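Local structure of citrate lyase, subunit 1 (Methanothrix soehngenii, 6ZNW) at residues Y197-P202 against D214-L219; S261-I266 against Y302-G307; E270-T275 against N330-V335; S306-T311 against N344-A349. The protein probably forms part of an ATP-citrate lyase, the enzyme that converts citrate, ATP and CoA into oxaloacetate, acetyl-CoA, ADP and phosphate. All blocks are in the same frame, centred on the assembly; numbering follows the deposited sequence.

Overall arrangement
The four contacts divide between two parts of the chain. Contact 1 joins the hairpin strands 195-206 and 209-220 in the ATP-grasp region. Contacts 2, 3 and 4 come later, in the citrate-binding region. The centres of contacts 1 and 2 are about 29 Å apart, on opposite sides of the chain's centre. Contact 2 pairs strands 261-266 and 301-306. Contact 3 joins strands 273-275 and 334-338 of a parallel sheet, about 19 Å away between centres. Contact 4 shares Ser-306 and Gly-307 with contact 2, and their centres lie about 13 Å apart. Both contribute to one magnesium-citrate site. Contact 3 lies apart from it, about 27 Å from contact 4 between centres.

Contact 1: residues Y197-P202 against D214-L219; sequences YVEINP and DMVAKL
Tyr-197 and Val-216 meet as diagonal neighbours on one face of an antiparallel hairpin. The methyl CG1 of Val-216 butts against the edge of the tyrosine ring, near its plane, at 3.8 Å from CE2 of Tyr-197. The ring is swung along its own strand, with CG anti to the backbone N (chi1 -177°). That brings Tyr-197 OH to Glu-199 OE1, to which it donates at 2.8 Å. OE1 uses its anti lone pair, away from OE2. Val-216 packs beside both residues, CG1 against the ring edge and CB against Glu-199 CB (4.2 Å). At the Tyr-197/Lys-218 pair only the roots of the side chains touch. Tyr-197 CB and Lys-218 CB are 3.9 Å apart, and the extended lysine then leads away.

On the other face the bumps are apolar. Met-215 stretches out so that its CE meets Val-198 CG2 at 3.7 Å. Ala-217 is the small member beside Val-198. Helix 8-18 packs on Met-215 and Ala-217, while helix 176-192 packs on Val-198 and Ile-200. The hairpin thus forms part of the layered sheet and helices of the ATP-grasp region.

Paired backbone bonds join Tyr-197 with Lys-218 and Glu-199 with Val-216. Beyond them the pairing weakens, and Asp-214 has only weak bonds to Asn-201 and Pro-202. Here Glu-199 OE2 and Asp-214 OD2 stand 4.4 Å apart, with Glu-8 also near Asp-214. These like charges would probably repel unless a cation offsets them, which might fit the metal-dependent nucleotide chemistry of ATP-grasp enzymes.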
loop_
_atom_site.group_PDB
_atom_site.type_symbol
_atom_site.label_atom_id
_atom_site.label_comp_id
_atom_site.label_asym_id
_atom_site.label_seq_id
_atom_site.Cartn_x
_atom_site.Cartn_y
_atom_site.Cartn_z
ATOM N N TYR A 197 29.071 37.773 -50.533
ATOM C CA TYR A 197 29.812 38.566 -51.494
ATOM C C TYR A 197 31.322 38.388 -51.304
ATOM O O TYR A 197 31.815 38.364 -50.180
ATOM C CB TYR A 197 29.450 40.052 -51.349
ATOM C CG TYR A 197 30.135 40.939 -52.361
ATOM C CD1 TYR A 197 29.708 40.980 -53.681
ATOM C CD2 TYR A 197 31.209 41.739 -52.001
ATOM C CE1 TYR A 197 30.342 41.783 -54.620
ATOM C CE2 TYR A 197 31.846 42.554 -52.928
ATOM C CZ TYR A 197 31.409 42.574 -54.240
ATOM O OH TYR A 197 32.025 43.382 -55.169
ATOM N N VAL A 198 32.050 38.278 -52.414
ATOM C CA VAL A 198 33.509 38.205 -52.428
ATOM C C VAL A 198 34.027 38.978 -53.642
ATOM O O VAL A 198 33.447 38.901 -54.720
ATOM C CB VAL A 198 34.100 36.770 -52.314
ATOM C CG1 VAL A 198 33.821 35.941 -53.561
ATOM C CG2 VAL A 198 35.599 36.812 -52.028
ATOM N N GLU A 199 35.063 39.785 -53.448
ATOM C CA GLU A 199 35.638 40.585 -54.518
ATOM C C GLU A 199 37.143 40.643 -54.366
ATOM O O GLU A 199 37.639 41.097 -53.340
ATOM C CB GLU A 199 35.063 42.009 -54.494
ATOM C CG GLU A 199 35.621 42.922 -55.571
ATOM C CD GLU A 199 35.500 44.394 -55.238
ATOM O OE1 GLU A 199 34.354 44.896 -55.186
ATOM O OE2 GLU A 199 36.548 45.043 -55.011
ATOM N N ILE A 200 37.869 40.166 -55.374
ATOM C CA ILE A 200 39.320 40.237 -55.397
ATOM C C ILE A 200 39.652 41.168 -56.550
ATOM O O ILE A 200 39.604 40.768 -57.717
ATOM C CB ILE A 200 40.004 38.856 -55.511
ATOM C CG1 ILE A 200 39.454 37.891 -54.432
ATOM C CG2 ILE A 200 41.520 39.018 -55.397
ATOM C CD1 ILE A 200 39.708 36.445 -54.678
ATOM N N ASN A 201 39.858 42.449 -56.220
ATOM C CA ASN A 201 40.114 43.509 -57.184
ATOM C C ASN A 201 41.312 44.329 -56.750
ATOM O O ASN A 201 41.168 45.286 -55.987
ATOM C CB ASN A 201 38.899 44.436 -57.316
ATOM C CG ASN A 201 37.825 43.992 -58.289
ATOM O OD1 ASN A 201 37.487 42.808 -58.409
ATOM N ND2 ASN A 201 37.233 44.956 -58.989
ATOM N N PRO A 202 42.515 43.954 -57.194
ATOM C CA PRO A 202 42.825 42.901 -58.165
ATOM C C PRO A 202 43.502 41.645 -57.592
ATOM O O PRO A 202 43.832 41.577 -56.412
ATOM C CB PRO A 202 43.789 43.640 -59.118
ATOM C CG PRO A 202 44.532 44.648 -58.199
ATOM C CD PRO A 202 43.714 44.753 -56.903
ATOM N N ASP A 214 43.806 42.829 -53.233
ATOM C CA ASP A 214 42.788 43.498 -52.419
ATOM C C ASP A 214 41.598 42.583 -52.306
ATOM O O ASP A 214 41.242 41.912 -53.277
ATOM C CB ASP A 214 42.348 44.864 -52.969
ATOM C CG ASP A 214 41.313 45.545 -52.077
ATOM O OD1 ASP A 214 41.699 46.060 -51.005
ATOM O OD2 ASP A 214 40.114 45.518 -52.427
ATOM N N MET A 215 40.960 42.568 -51.127
ATOM C CA MET A 215 39.832 41.708 -50.896
ATOM C C MET A 215 38.700 42.377 -50.104
ATOM O O MET A 215 38.928 42.995 -49.069
ATOM C CB MET A 215 40.299 40.427 -50.199
ATOM C CG MET A 215 39.339 39.274 -50.360
ATOM S SD MET A 215 40.117 37.715 -49.888
ATOM C CE MET A 215 38.774 36.623 -50.078
ATOM N N VAL A 216 37.480 42.270 -50.624
ATOM C CA VAL A 216 36.272 42.800 -50.005
ATOM C C VAL A 216 35.347 41.604 -49.860
ATOM O O VAL A 216 35.145 40.877 -50.833
ATOM C CB VAL A 216 35.635 43.933 -50.850
ATOM C CG1 VAL A 216 34.191 44.197 -50.440
ATOM C CG2 VAL A 216 36.451 45.206 -50.744
ATOM N N ALA A 217 34.831 41.358 -48.650
ATOM C CA ALA A 217 33.962 40.207 -48.436
ATOM C C ALA A 217 32.860 40.458 -47.449
ATOM O O ALA A 217 33.030 41.210 -46.496
ATOM C CB ALA A 217 34.783 39.008 -47.994
ATOM N N LYS A 218 31.729 39.800 -47.675
ATOM C CA LYS A 218 30.557 39.839 -46.813
ATOM C C LYS A 218 30.145 38.404 -46.510
ATOM O O LYS A 218 30.091 37.577 -47.412
ATOM C CB LYS A 218 29.386 40.552 -47.506
ATOM C CG LYS A 218 29.460 42.072 -47.483
ATOM C CD LYS A 218 28.263 42.651 -48.221
ATOM C CE LYS A 218 28.104 44.135 -48.027
ATOM N NZ LYS A 218 26.842 44.620 -48.645
ATOM N N LEU A 219 29.878 38.103 -45.247
ATOM C CA LEU A 219 29.404 36.778 -44.846
ATOM C C LEU A 219 27.916 36.868 -44.514
ATOM O O LEU A 219 27.477 37.870 -43.958
ATOM C CB LEU A 219 30.150 36.278 -43.598
ATOM C CG LEU A 219 31.633 35.999 -43.750
ATOM C CD1 LEU A 219 32.272 35.750 -42.398
ATOM C CD2 LEU A 219 31.874 34.822 -44.677
#

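Contact 2: residues S261-I266 against Y302-G307; sequences SLKLTI and YGEYSG. With MG (magnesium ion), chain D.
Glu-304 reaches across to Ser-261 from the paired strand. Its CB starts on the face shared with Ser-261 and Lys-263. CG stands between the backbone N and the carbonyl carbon (chi1 80°), and a bend at chi2 turns the carboxylate over Ser-261. CD then lies 3.4 Å from Ser-261 OG. At the tip, OE1 accepts from Ser-261 OG at 2.8 Å, met from above the carboxylate plane. It also takes a bond from water 1 and forms a salt bridge with Lys-263 NZ, its hydrogen bond weak at 3.4 Å. That amine bonds to Ser-261 OG, but its strongest polar partner is the backbone of another protein's chain. OE2 accepts from Ser-306 OG at 2.8 Å on its syn lone pair.

Ser-306 OG binds the magnesium ion at 2.1 Å, and water 1 is another of its ligands. An alanine in place of Glu-304 would leave both serine hydroxyls and water 1 without this acceptor, and Ser-306 would probably be freer to turn.

Backbone bonds of Ser-261 with Ser-306, Lys-263 with Glu-304 and Thr-265 with Tyr-302 hold the strands antiparallel. This two-stranded sheet carries a metal site at one end, with Glu-304 as a second-shell carboxylate.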
loop_
_atom_site.group_PDB
_atom_site.type_symbol
_atom_site.label_atom_id
_atom_site.label_comp_id
_atom_site.label_asym_id
_atom_site.label_seq_id
_atom_site.Cartn_x
_atom_site.Cartn_y
_atom_site.Cartn_z
ATOM N N SER A 261 12.694 37.828 -32.302
ATOM C CA SER A 261 13.593 38.867 -32.802
ATOM C C SER A 261 13.646 40.068 -31.862
ATOM O O SER A 261 12.609 40.559 -31.453
ATOM C CB SER A 261 13.158 39.323 -34.187
ATOM O OG SER A 261 14.042 40.309 -34.700
ATOM N N LEU A 262 14.852 40.501 -31.481
ATOM C CA LEU A 262 15.106 41.656 -30.614
ATOM C C LEU A 262 16.298 42.355 -31.245
ATOM O O LEU A 262 17.407 41.838 -31.185
ATOM C CB LEU A 262 15.451 41.229 -29.167
ATOM C CG LEU A 262 14.325 40.539 -28.376
ATOM C CD1 LEU A 262 14.637 39.079 -28.134
ATOM C CD2 LEU A 262 14.009 41.275 -27.107
ATOM N N LYS A 263 16.067 43.483 -31.919
ATOM C CA LYS A 263 17.106 44.226 -32.630
ATOM C C LYS A 263 17.124 45.694 -32.192
ATOM O O LYS A 263 16.061 46.276 -31.980
ATOM C CB LYS A 263 16.877 44.113 -34.151
ATOM C CG LYS A 263 16.966 42.689 -34.673
ATOM C CD LYS A 263 16.679 42.582 -36.151
ATOM C CE LYS A 263 16.913 41.172 -36.618
ATOM N NZ LYS A 263 15.730 40.641 -37.342
ATOM N N LEU A 264 18.327 46.283 -32.035
ATOM C CA LEU A 264 18.488 47.684 -31.621
ATOM C C LEU A 264 19.723 48.332 -32.256
ATOM O O LEU A 264 20.828 47.802 -32.162
ATOM C CB LEU A 264 18.535 47.819 -30.079
ATOM C CG LEU A 264 18.870 49.208 -29.512
ATOM C CD1 LEU A 264 17.765 50.216 -29.807
ATOM C CD2 LEU A 264 19.139 49.138 -28.026
ATOM N N THR A 265 19.526 49.492 -32.889
ATOM C CA THR A 265 20.587 50.277 -33.515
ATOM C C THR A 265 20.428 51.718 -33.051
ATOM O O THR A 265 19.376 52.314 -33.273
ATOM C CB THR A 265 20.487 50.199 -35.052
ATOM O OG1 THR A 265 20.579 48.835 -35.463
ATOM C CG2 THR A 265 21.558 51.022 -35.757
ATOM N N ILE A 266 21.451 52.275 -32.393
ATOM C CA ILE A 266 21.399 53.663 -31.944
ATOM C C ILE A 266 21.813 54.548 -33.108
ATOM O O ILE A 266 22.870 54.326 -33.703
ATOM C CB ILE A 266 22.280 53.891 -30.696
ATOM C CG1 ILE A 266 21.865 52.920 -29.559
ATOM C CG2 ILE A 266 22.214 55.354 -30.246
ATOM C CD1 ILE A 266 22.901 52.722 -28.475
ATOM N N TYR A 302 16.726 52.947 -34.275
ATOM C CA TYR A 302 15.926 52.065 -35.099
ATOM C C TYR A 302 15.956 50.722 -34.358
ATOM O O TYR A 302 17.024 50.143 -34.158
ATOM C CB TYR A 302 16.426 51.898 -36.558
ATOM C CG TYR A 302 15.673 50.765 -37.223
ATOM C CD1 TYR A 302 14.366 50.939 -37.657
ATOM C CD2 TYR A 302 16.181 49.471 -37.214
ATOM C CE1 TYR A 302 13.613 49.870 -38.127
ATOM C CE2 TYR A 302 15.419 48.390 -37.633
ATOM C CZ TYR A 302 14.145 48.597 -38.122
ATOM O OH TYR A 302 13.407 47.541 -38.593
ATOM N N GLY A 303 14.788 50.233 -34.000
ATOM C CA GLY A 303 14.683 48.962 -33.303
ATOM C C GLY A 303 13.451 48.170 -33.668
ATOM O O GLY A 303 12.555 48.679 -34.344
ATOM N N GLU A 304 13.410 46.909 -33.220
ATOM C CA GLU A 304 12.264 46.016 -33.399
ATOM C C GLU A 304 12.335 44.803 -32.515
ATOM O O GLU A 304 13.410 44.305 -32.202
ATOM C CB GLU A 304 11.989 45.603 -34.867
ATOM C CG GLU A 304 12.871 44.492 -35.407
ATOM C CD GLU A 304 12.261 43.115 -35.576
ATOM O OE1 GLU A 304 12.898 42.287 -36.262
ATOM O OE2 GLU A 304 11.186 42.839 -34.999
ATOM N N TYR A 305 11.157 44.339 -32.108
ATOM C CA TYR A 305 10.940 43.112 -31.379
ATOM C C TYR A 305 9.739 42.419 -32.032
ATOM O O TYR A 305 8.803 43.084 -32.463
ATOM C CB TYR A 305 10.747 43.332 -29.862
ATOM C CG TYR A 305 9.406 43.917 -29.479
ATOM C CD1 TYR A 305 9.162 45.281 -29.583
ATOM C CD2 TYR A 305 8.366 43.101 -29.049
ATOM C CE1 TYR A 305 7.924 45.819 -29.261
ATOM C CE2 TYR A 305 7.121 43.627 -28.733
ATOM C CZ TYR A 305 6.911 44.989 -28.818
ATOM O OH TYR A 305 5.688 45.519 -28.503
ATOM N N SER A 306 9.806 41.104 -32.180
ATOM C CA SER A 306 8.740 40.307 -32.775
ATOM C C SER A 306 8.991 38.791 -32.514
ATOM O O SER A 306 9.923 38.448 -31.786
ATOM C CB SER A 306 8.549 40.655 -34.257
ATOM O OG SER A 306 9.695 40.499 -35.073
ATOM N N GLY A 307 8.147 37.914 -33.048
ATOM C CA GLY A 307 8.316 36.478 -32.871
ATOM C C GLY A 307 7.985 35.996 -31.474
ATOM O O GLY A 307 8.575 35.027 -30.984
HETATM MG MG MG D . 9.524 39.601 -36.972
HETATM O O HOH W 1 11.375 40.070 -37.664
HETATM O O HOH W 2 9.409 38.618 -38.792
HETATM O O HOH W 3 10.241 37.804 -36.013
#

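Contact 3: residues E270-T275 against N330-V335; sequences EGRVWT and NPNGKV
Arg-272 and Trp-274 bracket Val-335 through two strong backbone bonds. Val-335 N donates to Arg-272 O at 2.8 Å, and Trp-274 N donates to Val-335 O at 2.9 Å. Both are nearly straight, with N-H...O angles of 169° and 172°. One residue bonding to the two residues that flank its partner on the adjacent strand is the parallel pattern, here centred on the Val-273/Val-335 pair.

The polar side-chain contacts involve Arg-272, Lys-334 and Trp-274. The arginine chain bends at chi3 (50°) and carries the guanidinium back to the turn of the other segment. Arg-272 NH2 makes a weak bond to Gly-333 O at 3.1 Å. Asn-332 O is slightly nearer to Arg-272 NH2, at 3.0 Å, but the angle is too poor for a bond. Lys-334 NZ goes on to the carbonyls of Ser-328 and Met-325. Trp-274 NE1 bonds weakly to Gly-271 O.

The carbonyls of Asn-332 and Gly-333 belong to a type I turn from Asn-330 to Gly-333, closed by Gly-333 N to Asn-330 O. The turn leads into strand 334-338. Strand 273-275 forms one margin of the chain's four-stranded parallel sheet, next to strand 334-338, in an alpha/beta fold.

Packing contacts complete the joint. Arg-272 CG makes a carbon-to-oxygen contact of 3.2 Å with Asn-330 OD1, where the two side chains cross at about a right angle. Val-335 CG2 touches Arg-272 NH1 at 3.8 Å. The extended Lys-334 runs past the backbone of the other segment, its CG 3.9 Å from Arg-272 CA. The indole of Trp-274 packs on helix 311-325.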
loop_
_atom_site.group_PDB
_atom_site.type_symbol
_atom_site.label_atom_id
_atom_site.label_comp_id
_atom_site.label_asym_id
_atom_site.label_seq_id
_atom_site.Cartn_x
_atom_site.Cartn_y
_atom_site.Cartn_z
ATOM N N GLU A 270 21.536 61.540 -28.410
ATOM C CA GLU A 270 20.896 62.772 -27.940
ATOM C C GLU A 270 19.517 63.054 -28.581
ATOM O O GLU A 270 18.990 64.157 -28.434
ATOM C CB GLU A 270 21.839 63.982 -28.167
ATOM C CG GLU A 270 23.256 63.772 -27.653
ATOM C CD GLU A 270 23.339 63.363 -26.195
ATOM O OE1 GLU A 270 22.847 64.134 -25.339
ATOM O OE2 GLU A 270 23.883 62.272 -25.905
ATOM N N GLY A 271 18.965 62.084 -29.295
ATOM C CA GLY A 271 17.677 62.241 -29.949
ATOM C C GLY A 271 16.502 62.221 -28.988
ATOM O O GLY A 271 16.499 61.490 -27.988
ATOM N N ARG A 272 15.491 63.042 -29.311
ATOM C CA ARG A 272 14.232 63.244 -28.589
ATOM C C ARG A 272 13.236 62.112 -28.840
ATOM O O ARG A 272 12.369 61.871 -27.998
ATOM C CB ARG A 272 13.573 64.505 -29.176
ATOM C CG ARG A 272 13.518 65.726 -28.283
ATOM C CD ARG A 272 12.732 66.872 -28.925
ATOM N NE ARG A 272 11.422 66.466 -29.446
ATOM C CZ ARG A 272 10.324 66.312 -28.707
ATOM N NH1 ARG A 272 9.186 65.930 -29.271
ATOM N NH2 ARG A 272 10.362 66.522 -27.400
ATOM N N VAL A 273 13.281 61.492 -30.039
ATOM C CA VAL A 273 12.282 60.484 -30.393
ATOM C C VAL A 273 12.845 59.054 -30.279
ATOM O O VAL A 273 13.751 58.650 -31.005
ATOM C CB VAL A 273 11.514 60.738 -31.748
ATOM C CG1 VAL A 273 11.626 62.176 -32.249
ATOM C CG2 VAL A 273 11.816 59.725 -32.847
ATOM N N TRP A 274 12.284 58.297 -29.351
ATOM C CA TRP A 274 12.661 56.904 -29.167
ATOM C C TRP A 274 11.515 56.012 -29.590
ATOM O O TRP A 274 10.348 56.391 -29.470
ATOM C CB TRP A 274 13.111 56.622 -27.730
ATOM C CG TRP A 274 14.418 57.272 -27.395
ATOM C CD1 TRP A 274 14.624 58.585 -27.092
ATOM C CD2 TRP A 274 15.710 56.647 -27.380
ATOM N NE1 TRP A 274 15.960 58.812 -26.860
ATOM C CE2 TRP A 274 16.650 57.638 -27.030
ATOM C CE3 TRP A 274 16.164 55.344 -27.622
ATOM C CZ2 TRP A 274 18.015 57.365 -26.921
ATOM C CZ3 TRP A 274 17.515 55.076 -27.506
ATOM C CH2 TRP A 274 18.425 56.082 -27.174
ATOM N N THR A 275 11.843 54.851 -30.147
ATOM C CA THR A 275 10.826 53.929 -30.623
ATOM C C THR A 275 11.028 52.523 -30.114
ATOM O O THR A 275 12.152 52.034 -30.032
ATOM C CB THR A 275 10.780 53.916 -32.162
ATOM O OG1 THR A 275 12.063 53.547 -32.679
ATOM C CG2 THR A 275 10.305 55.236 -32.752
ATOM N N ASN A 330 16.672 66.712 -21.962
ATOM C CA ASN A 330 16.381 67.550 -23.131
ATOM C C ASN A 330 15.269 68.600 -22.869
ATOM O O ASN A 330 14.206 68.249 -22.358
ATOM C CB ASN A 330 16.041 66.657 -24.322
ATOM C CG ASN A 330 16.232 67.320 -25.661
ATOM O OD1 ASN A 330 15.270 67.618 -26.368
ATOM N ND2 ASN A 330 17.479 67.569 -26.045
ATOM N N PRO A 331 15.518 69.891 -23.213
ATOM C CA PRO A 331 14.538 70.960 -22.909
ATOM C C PRO A 331 13.072 70.751 -23.323
ATOM O O PRO A 331 12.195 71.064 -22.515
ATOM C CB PRO A 331 15.121 72.191 -23.604
ATOM C CG PRO A 331 16.568 71.935 -23.654
ATOM C CD PRO A 331 16.755 70.449 -23.789
ATOM N N ASN A 332 12.781 70.263 -24.548
ATOM C CA ASN A 332 11.382 70.063 -24.965
ATOM C C ASN A 332 10.822 68.684 -24.550
ATOM O O ASN A 332 9.786 68.257 -25.064
ATOM C CB ASN A 332 11.232 70.255 -26.484
ATOM C CG ASN A 332 11.978 71.444 -27.075
ATOM O OD1 ASN A 332 11.880 72.598 -26.615
ATOM N ND2 ASN A 332 12.737 71.183 -28.133
ATOM N N GLY A 333 11.498 68.009 -23.624
ATOM C CA GLY A 333 11.137 66.670 -23.188
ATOM C C GLY A 333 11.578 65.621 -24.193
ATOM O O GLY A 333 12.342 65.911 -25.114
ATOM N N LYS A 334 11.119 64.393 -24.028
ATOM C CA LYS A 334 11.437 63.295 -24.947
ATOM C C LYS A 334 10.186 62.456 -25.178
ATOM O O LYS A 334 9.316 62.401 -24.313
ATOM C CB LYS A 334 12.578 62.417 -24.406
ATOM C CG LYS A 334 13.958 62.981 -24.697
ATOM C CD LYS A 334 15.056 62.221 -23.990
ATOM C CE LYS A 334 16.395 62.791 -24.365
ATOM N NZ LYS A 334 17.496 62.168 -23.592
ATOM N N VAL A 335 10.079 61.817 -26.341
ATOM C CA VAL A 335 8.906 61.007 -26.669
ATOM C C VAL A 335 9.254 59.512 -26.866
ATOM O O VAL A 335 10.220 59.204 -27.562
ATOM C CB VAL A 335 8.178 61.614 -27.898
ATOM C CG1 VAL A 335 7.109 60.673 -28.433
ATOM C CG2 VAL A 335 7.578 62.976 -27.561
#

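Contact 4: residues S306-T311 against N344-A349; sequences SGDPNT and NFTDVA. With MG (magnesium ion), chain D; FLC (citrate anion), chain C.
Two loops of the citrate-binding region line a citrate pocket, and Asp-308 and Thr-346 tie them together. Asp-308 N donates to Thr-346 OG1 at 3.0 Å. In return Asp-347 N donates to Asp-308 OD1 at 2.9 Å. That bond is almost straight at the hydrogen (176°), but it meets the carboxylate from above its plane. Asp-308 CG lies anti to the backbone N (chi1 -166°), which places OD1 at the backbone N of Asp-347.

The citrate is held between the loops. Gly-307 N donates to its hydroxyl OHB at 2.9 Å, and Thr-346 OG1 is also hydrogen-bonded to OHB, at 2.8 Å. One carboxylate is gripped by backbone and side-chain N-H groups. OB1 takes Phe-345 N and Thr-346 N, while OB2 takes Asn-344 N and Asn-344 ND2. Another citrate carboxylate gives OG2 to the magnesium ion at 2.1 Å.

Each loop runs into a helix. Asn-310 is the N-cap of helix 311-325 and Asp-347 that of helix 348-361. The start of helix 348-361 is the nearer and might help to favour an anion. Arg-377 adds a further bond to the citrate.

The Phe-345 ring lies under both the ligand and the first loop, which meet it from the same side. Citrate OB1 sits over that face, toward the rim. Ring atom CE2 touches Gly-307 C at 3.6 Å, and CD2 touches Asp-308 CB at 3.7 Å. Shortening Phe-345 to an alanine would probably take away the surface under citrate OB1 and Gly-307, opening a gap beside Asp-308 CB. Backbone atoms of another protein's chain bond to the side-chain amide of Asn-344.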
loop_
_atom_site.group_PDB
_atom_site.type_symbol
_atom_site.label_atom_id
_atom_site.label_comp_id
_atom_site.label_asym_id
_atom_site.label_seq_id
_atom_site.Cartn_x
_atom_site.Cartn_y
_atom_site.Cartn_z
ATOM N N SER A 306 9.806 41.104 -32.180
ATOM C CA SER A 306 8.740 40.307 -32.775
ATOM C C SER A 306 8.991 38.791 -32.514
ATOM O O SER A 306 9.923 38.448 -31.786
ATOM C CB SER A 306 8.549 40.655 -34.257
ATOM O OG SER A 306 9.695 40.499 -35.073
ATOM N N GLY A 307 8.147 37.914 -33.048
ATOM C CA GLY A 307 8.316 36.478 -32.871
ATOM C C GLY A 307 7.985 35.996 -31.474
ATOM O O GLY A 307 8.575 35.027 -30.984
ATOM N N ASP A 308 7.025 36.678 -30.832
ATOM C CA ASP A 308 6.530 36.400 -29.484
ATOM C C ASP A 308 7.644 36.280 -28.412
ATOM O O ASP A 308 7.851 35.202 -27.841
ATOM C CB ASP A 308 5.604 35.165 -29.480
ATOM C CG ASP A 308 4.773 34.972 -28.217
ATOM O OD1 ASP A 308 4.468 35.988 -27.536
ATOM O OD2 ASP A 308 4.418 33.811 -27.918
ATOM N N PRO A 309 8.369 37.382 -28.116
ATOM C CA PRO A 309 9.383 37.305 -27.048
ATOM C C PRO A 309 8.708 37.244 -25.673
ATOM O O PRO A 309 7.612 37.796 -25.494
ATOM C CB PRO A 309 10.227 38.577 -27.249
ATOM C CG PRO A 309 9.353 39.514 -27.992
ATOM C CD PRO A 309 8.262 38.745 -28.682
ATOM N N ASN A 310 9.334 36.554 -24.702
ATOM C CA ASN A 310 8.733 36.445 -23.362
ATOM C C ASN A 310 8.840 37.775 -22.569
ATOM O O ASN A 310 9.540 38.701 -22.996
ATOM C CB ASN A 310 9.279 35.228 -22.579
ATOM C CG ASN A 310 10.742 35.260 -22.202
ATOM O OD1 ASN A 310 11.278 36.259 -21.704
ATOM N ND2 ASN A 310 11.418 34.139 -22.402
ATOM N N THR A 311 8.133 37.862 -21.435
ATOM C CA THR A 311 8.101 39.021 -20.546
ATOM C C THR A 311 9.496 39.488 -20.122
ATOM O O THR A 311 9.766 40.686 -20.138
ATOM C CB THR A 311 7.218 38.687 -19.349
ATOM O OG1 THR A 311 5.921 38.411 -19.847
ATOM C CG2 THR A 311 7.148 39.805 -18.337
ATOM N N ASN A 344 -0.099 38.695 -35.046
ATOM C CA ASN A 344 -0.658 37.403 -35.402
ATOM C C ASN A 344 -0.491 36.413 -34.226
ATOM O O ASN A 344 -1.356 35.560 -34.028
ATOM C CB ASN A 344 0.053 36.839 -36.631
ATOM C CG ASN A 344 -0.041 37.709 -37.866
ATOM O OD1 ASN A 344 -0.998 37.629 -38.637
ATOM N ND2 ASN A 344 0.970 38.540 -38.097
ATOM N N PHE A 345 0.625 36.491 -33.476
ATOM C CA PHE A 345 0.861 35.518 -32.405
ATOM C C PHE A 345 1.594 36.084 -31.211
ATOM O O PHE A 345 1.492 35.503 -30.137
ATOM C CB PHE A 345 1.561 34.242 -32.926
ATOM C CG PHE A 345 2.964 34.413 -33.463
ATOM C CD1 PHE A 345 3.180 34.827 -34.769
ATOM C CD2 PHE A 345 4.063 34.110 -32.680
ATOM C CE1 PHE A 345 4.463 34.954 -35.266
ATOM C CE2 PHE A 345 5.344 34.255 -33.175
ATOM C CZ PHE A 345 5.535 34.666 -34.466
ATOM N N THR A 346 2.297 37.223 -31.351
ATOM C CA THR A 346 2.967 37.848 -30.209
ATOM C C THR A 346 1.932 38.205 -29.138
ATOM O O THR A 346 0.947 38.877 -29.441
ATOM C CB THR A 346 3.735 39.087 -30.657
ATOM O OG1 THR A 346 4.816 38.643 -31.461
ATOM C CG2 THR A 346 4.278 39.896 -29.490
ATOM N N ASP A 347 2.096 37.667 -27.930
ATOM C CA ASP A 347 1.166 37.926 -26.843
ATOM C C ASP A 347 1.356 39.360 -26.340
ATOM O O ASP A 347 2.397 39.672 -25.776
ATOM C CB ASP A 347 1.430 36.923 -25.716
ATOM C CG ASP A 347 0.249 36.742 -24.795
ATOM O OD1 ASP A 347 -0.241 37.754 -24.260
ATOM O OD2 ASP A 347 -0.189 35.578 -24.609
ATOM N N VAL A 348 0.364 40.236 -26.553
ATOM C CA VAL A 348 0.441 41.648 -26.141
ATOM C C VAL A 348 0.431 41.794 -24.611
ATOM O O VAL A 348 1.079 42.702 -24.088
ATOM C CB VAL A 348 -0.663 42.503 -26.813
ATOM C CG1 VAL A 348 -0.548 43.975 -26.425
ATOM C CG2 VAL A 348 -0.640 42.330 -28.324
ATOM N N ALA A 349 -0.263 40.888 -23.899
ATOM C CA ALA A 349 -0.312 40.925 -22.436
ATOM C C ALA A 349 1.054 40.593 -21.810
ATOM O O ALA A 349 1.498 41.311 -20.919
ATOM C CB ALA A 349 -1.388 39.972 -21.909
HETATM MG MG MG D . 9.524 39.601 -36.972
HETATM C CAC FLC C . 4.327 41.529 -34.318
HETATM C CA FLC C . 4.880 40.711 -35.477
HETATM C CB FLC C . 4.810 39.197 -35.246
HETATM C CBC FLC C . 3.335 38.842 -34.969
HETATM C CG FLC C . 5.256 38.397 -36.479
HETATM C CGC FLC C . 6.736 38.045 -36.554
HETATM O OA1 FLC C . 4.781 41.307 -33.177
HETATM O OA2 FLC C . 3.432 42.363 -34.563
HETATM O OB1 FLC C . 3.061 38.295 -33.883
HETATM O OB2 FLC C . 2.525 39.112 -35.876
HETATM O OG1 FLC C . 7.058 36.833 -36.583
HETATM O OG2 FLC C . 7.555 38.979 -36.586
HETATM O OHB FLC C . 5.607 38.847 -34.112
HETATM O O HOH W 2 9.409 38.618 -38.792
HETATM O O HOH W 3 10.241 37.804 -36.013
HETATM O O HOH W 1 11.375 40.070 -37.664
#